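Local coordinates for protein transcriptional regulator (Bacillus subtilis, PDB 1VI0) that represses genes of fatty acid transport and beta-oxidation as a DNA-binding homodimer whose DNA binding is inhibited by long-chain fatty acyl-CoA, at residues G134-G139 and R152-M157. Numbering follows the deposited sequence. Where two conformers were deposited one is given.
Sequences GILTEG and RLARQM. With DCC (dodecyl-coa), chain C.
Leu136 reaches across to Ala154 with a single methyl branch, and this small apolar meeting shows how a helix can be seated on one face while another side reads a ligand. CD1 of Leu136 lies 3.7 Å from CB of Ala154 and also rests against the backbone N of Arg155. The torsion chi1 of -71° turns CG opposite the carbonyl carbon, sending the branch toward helix 151-171. No hydrogen bond joins the two segments, which is consistent with plain van der Waals packing.

Polar side chains of 152-157 turn instead to the bound dodecyl-CoA, whose adenine lies on the side of the helix away from Leu136. Gln156 presents its amide to this base: NE2 donates to N7 of the ligand at 3.0 Å, nearly straight at 163°, while OE1 accepts from the ligand N6 at 3.2 Å; the two hydrogen bonds hold the amide's rotation, consistent with reading the N6/N7 edge of adenine. Leu153 touches that same amino nitrogen with CD2. Arg152 lays its guanidinium nearly parallel over the N3 side of the adenine, N3 lying 3.4 Å above the guanidinium plane and toward that group's rim, and its NH1 makes a weak, bent hydrogen bond to the ribose O4' (2.9 Å). With an alanine in its place, the N3 side of the adenine would probably lose the flat guanidinium lying over it, and O4' its weak donor. Bends at chi2 and chi3 turn the Arg155 head away from Leu136 to the phosphate, where NH1 meets O12 in the guanidinium plane at 3.1 Å and 171°; its NE forms a salt bridge with Asp133, which probably steadies the group.

Within this TetR-family ligand-binding region, helix 115-141 thus backs helix 151-171, with Ile135 packing on helix 81-97, while Leu153, Gln156 and Met157 pack on the second subunit, whose Lys175, Asn172 and Glu164 also bond the ligand.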
# COMPACT_ATOMS: atom_id res chain seq x y z
N GLY A 134 17.40 2.63 -11.04
CA GLY A 134 18.67 2.27 -11.76
C GLY A 134 18.36 1.13 -12.74
O GLY A 134 18.87 1.06 -13.85
N ILE A 135 17.62 0.11 -12.32
CA ILE A 135 17.25 -0.95 -13.31
C ILE A 135 16.58 -0.36 -14.51
O ILE A 135 16.87 -0.62 -15.68
CB ILE A 135 16.36 -2.01 -12.62
CG1 ILE A 135 17.12 -2.80 -11.57
CG2 ILE A 135 15.74 -2.89 -13.71
CD1 ILE A 135 16.19 -3.61 -10.65
N LEU A 136 15.62 0.57 -14.34
CA LEU A 136 14.86 1.21 -15.38
C LEU A 136 15.78 2.08 -16.28
O LEU A 136 15.68 2.05 -17.47
CB LEU A 136 13.75 2.06 -14.77
CG LEU A 136 12.60 1.23 -14.13
CD1 LEU A 136 11.63 2.10 -13.33
CD2 LEU A 136 11.92 0.47 -15.27
N THR A 137 16.61 2.91 -15.63
CA THR A 137 17.47 3.84 -16.44
C THR A 137 18.55 3.09 -17.21
O THR A 137 18.87 3.48 -18.32
CB THR A 137 18.04 4.99 -15.61
OG1 THR A 137 18.80 4.53 -14.53
CG2 THR A 137 16.88 5.89 -15.15
N GLU A 138 19.02 2.00 -16.63
CA GLU A 138 19.98 1.16 -17.39
C GLU A 138 19.23 0.59 -18.60
O GLU A 138 19.71 0.52 -19.71
CB GLU A 138 20.40 -0.00 -16.49
CG GLU A 138 21.43 0.32 -15.45
CD GLU A 138 21.61 -0.76 -14.42
OE1 GLU A 138 21.07 -1.87 -14.62
OE2 GLU A 138 22.29 -0.52 -13.39
N GLY A 139 18.00 0.10 -18.32
CA GLY A 139 17.16 -0.45 -19.38
C GLY A 139 16.87 0.57 -20.47
O GLY A 139 16.71 0.24 -21.65
N ARG A 152 9.82 7.54 -12.34
CA ARG A 152 9.09 7.56 -11.06
C ARG A 152 7.78 6.79 -11.15
O ARG A 152 7.51 5.97 -10.25
CB ARG A 152 8.78 9.05 -10.70
CG ARG A 152 10.14 9.71 -10.26
CD ARG A 152 9.93 11.19 -9.99
NE ARG A 152 9.42 11.93 -11.13
CZ ARG A 152 9.26 13.25 -11.22
NH1 ARG A 152 9.56 14.03 -10.18
NH2 ARG A 152 8.78 13.80 -12.32
N LEU A 153 6.96 6.99 -12.16
CA LEU A 153 5.68 6.25 -12.25
C LEU A 153 5.93 4.75 -12.42
O LEU A 153 5.19 3.97 -11.77
CB LEU A 153 4.79 6.77 -13.31
CG LEU A 153 4.04 8.08 -13.16
CD1 LEU A 153 3.30 8.35 -14.47
CD2 LEU A 153 3.03 7.93 -11.99
N ALA A 154 6.89 4.36 -13.29
CA ALA A 154 7.17 2.92 -13.45
C ALA A 154 7.65 2.32 -12.12
O ALA A 154 7.34 1.17 -11.79
CB ALA A 154 8.15 2.67 -14.56
N ARG A 155 8.54 3.04 -11.40
CA ARG A 155 8.94 2.58 -10.07
C ARG A 155 7.74 2.35 -9.11
O ARG A 155 7.73 1.41 -8.33
CB ARG A 155 9.86 3.62 -9.43
CG ARG A 155 10.20 3.33 -7.98
CD ARG A 155 10.09 4.67 -7.19
NE ARG A 155 11.06 5.62 -7.80
CZ ARG A 155 11.06 6.92 -7.51
NH1 ARG A 155 10.16 7.41 -6.66
NH2 ARG A 155 11.94 7.73 -8.05
N GLN A 156 6.81 3.28 -9.15
CA GLN A 156 5.60 3.21 -8.27
C GLN A 156 4.78 2.00 -8.72
O GLN A 156 4.22 1.30 -7.86
CB GLN A 156 4.89 4.55 -8.42
CG GLN A 156 5.73 5.57 -7.59
CD GLN A 156 5.42 7.01 -7.98
OE1 GLN A 156 4.34 7.40 -8.41
NE2 GLN A 156 6.38 7.89 -7.63
N MSE A 157 4.65 1.80 -10.01
CA MSE A 157 3.92 0.60 -10.50
C MSE A 157 4.64 -0.65 -10.03
O MSE A 157 3.96 -1.61 -9.49
CB MSE A 157 3.78 0.63 -12.00
CG MSE A 157 3.07 -0.54 -12.62
SE MSE A 157 2.69 -0.81 -14.45
CE MSE A 157 4.42 -0.99 -15.26
C2 DCC C . 5.39 13.43 -10.71
C4 DCC C . 6.35 12.89 -8.75
C5 DCC C . 5.99 11.56 -8.84
C6 DCC C . 5.23 11.23 -9.98
C8 DCC C . 7.08 11.75 -7.04
C10 DCC C . 11.98 -5.07 2.90
C11 DCC C . 12.29 -6.04 4.05
C12 DCC C . 12.65 -5.34 5.36
N9 DCC C . 7.04 13.02 -7.58
N7 DCC C . 6.44 10.86 -7.74
N3 DCC C . 6.11 13.86 -9.65
N1 DCC C . 4.98 12.16 -10.93
N6 DCC C . 4.78 9.99 -10.16
C1' DCC C . 7.75 14.27 -7.12
C2' DCC C . 7.68 14.51 -5.60
O2' DCC C . 6.58 15.44 -5.39
C3' DCC C . 9.01 15.30 -5.36
O3' DCC C . 8.86 16.63 -5.96
C4' DCC C . 9.96 14.47 -6.31
O4' DCC C . 9.13 13.98 -7.36
C5' DCC C . 10.70 13.40 -5.54
O5' DCC C . 9.83 12.56 -4.73
P1 DCC C . 9.93 10.97 -4.71
O11 DCC C . 8.95 10.47 -3.77
O12 DCC C . 9.89 10.47 -6.19
O6 DCC C . 11.38 10.66 -4.28
P2 DCC C . 11.69 10.95 -2.82
O21 DCC C . 13.01 10.24 -2.56
O22 DCC C . 11.56 12.39 -2.56
O7 DCC C . 10.62 10.19 -1.87
CPA DCC C . 10.87 8.75 -1.56
CPB DCC C . 9.73 8.21 -0.65
CP8 DCC C . 8.37 8.68 -1.19
CP7 DCC C . 9.94 8.82 0.73
CP9 DCC C . 9.81 6.74 -0.43
OP3 DCC C . 8.22 8.40 -2.54
CP6 DCC C . 7.19 8.12 -0.41
OP2 DCC C . 7.04 8.43 0.77
NP2 DCC C . 6.41 7.36 -1.12
CP5 DCC C . 5.20 6.68 -0.48
CP4 DCC C . 5.70 5.22 -0.16
CP3 DCC C . 4.66 4.48 0.70
OP1 DCC C . 4.34 4.94 1.80
NP1 DCC C . 4.14 3.42 0.17
CP2 DCC C . 3.11 2.57 0.78
CP1 DCC C . 3.83 1.27 1.01
S DCC C . 5.45 1.34 1.81
P3 DCC C . 9.33 18.05 -5.36
O31 DCC C . 9.09 18.04 -3.92
O32 DCC C . 10.76 18.24 -5.66
O33 DCC C . 8.47 19.01 -6.13
CA1 DCC C . 4.96 1.37 3.55
CA2 DCC C . 6.11 0.95 4.51
OA1 DCC C . 3.83 1.63 3.91
CA3 DCC C . 6.28 -0.58 4.59
CA4 DCC C . 7.58 -1.19 4.24
CA5 DCC C . 7.62 -1.87 2.89
CA6 DCC C . 8.47 -3.13 2.84
CA7 DCC C . 9.76 -3.02 2.06
CA8 DCC C . 10.23 -4.21 1.30
CA9 DCC C . 10.69 -5.41 2.13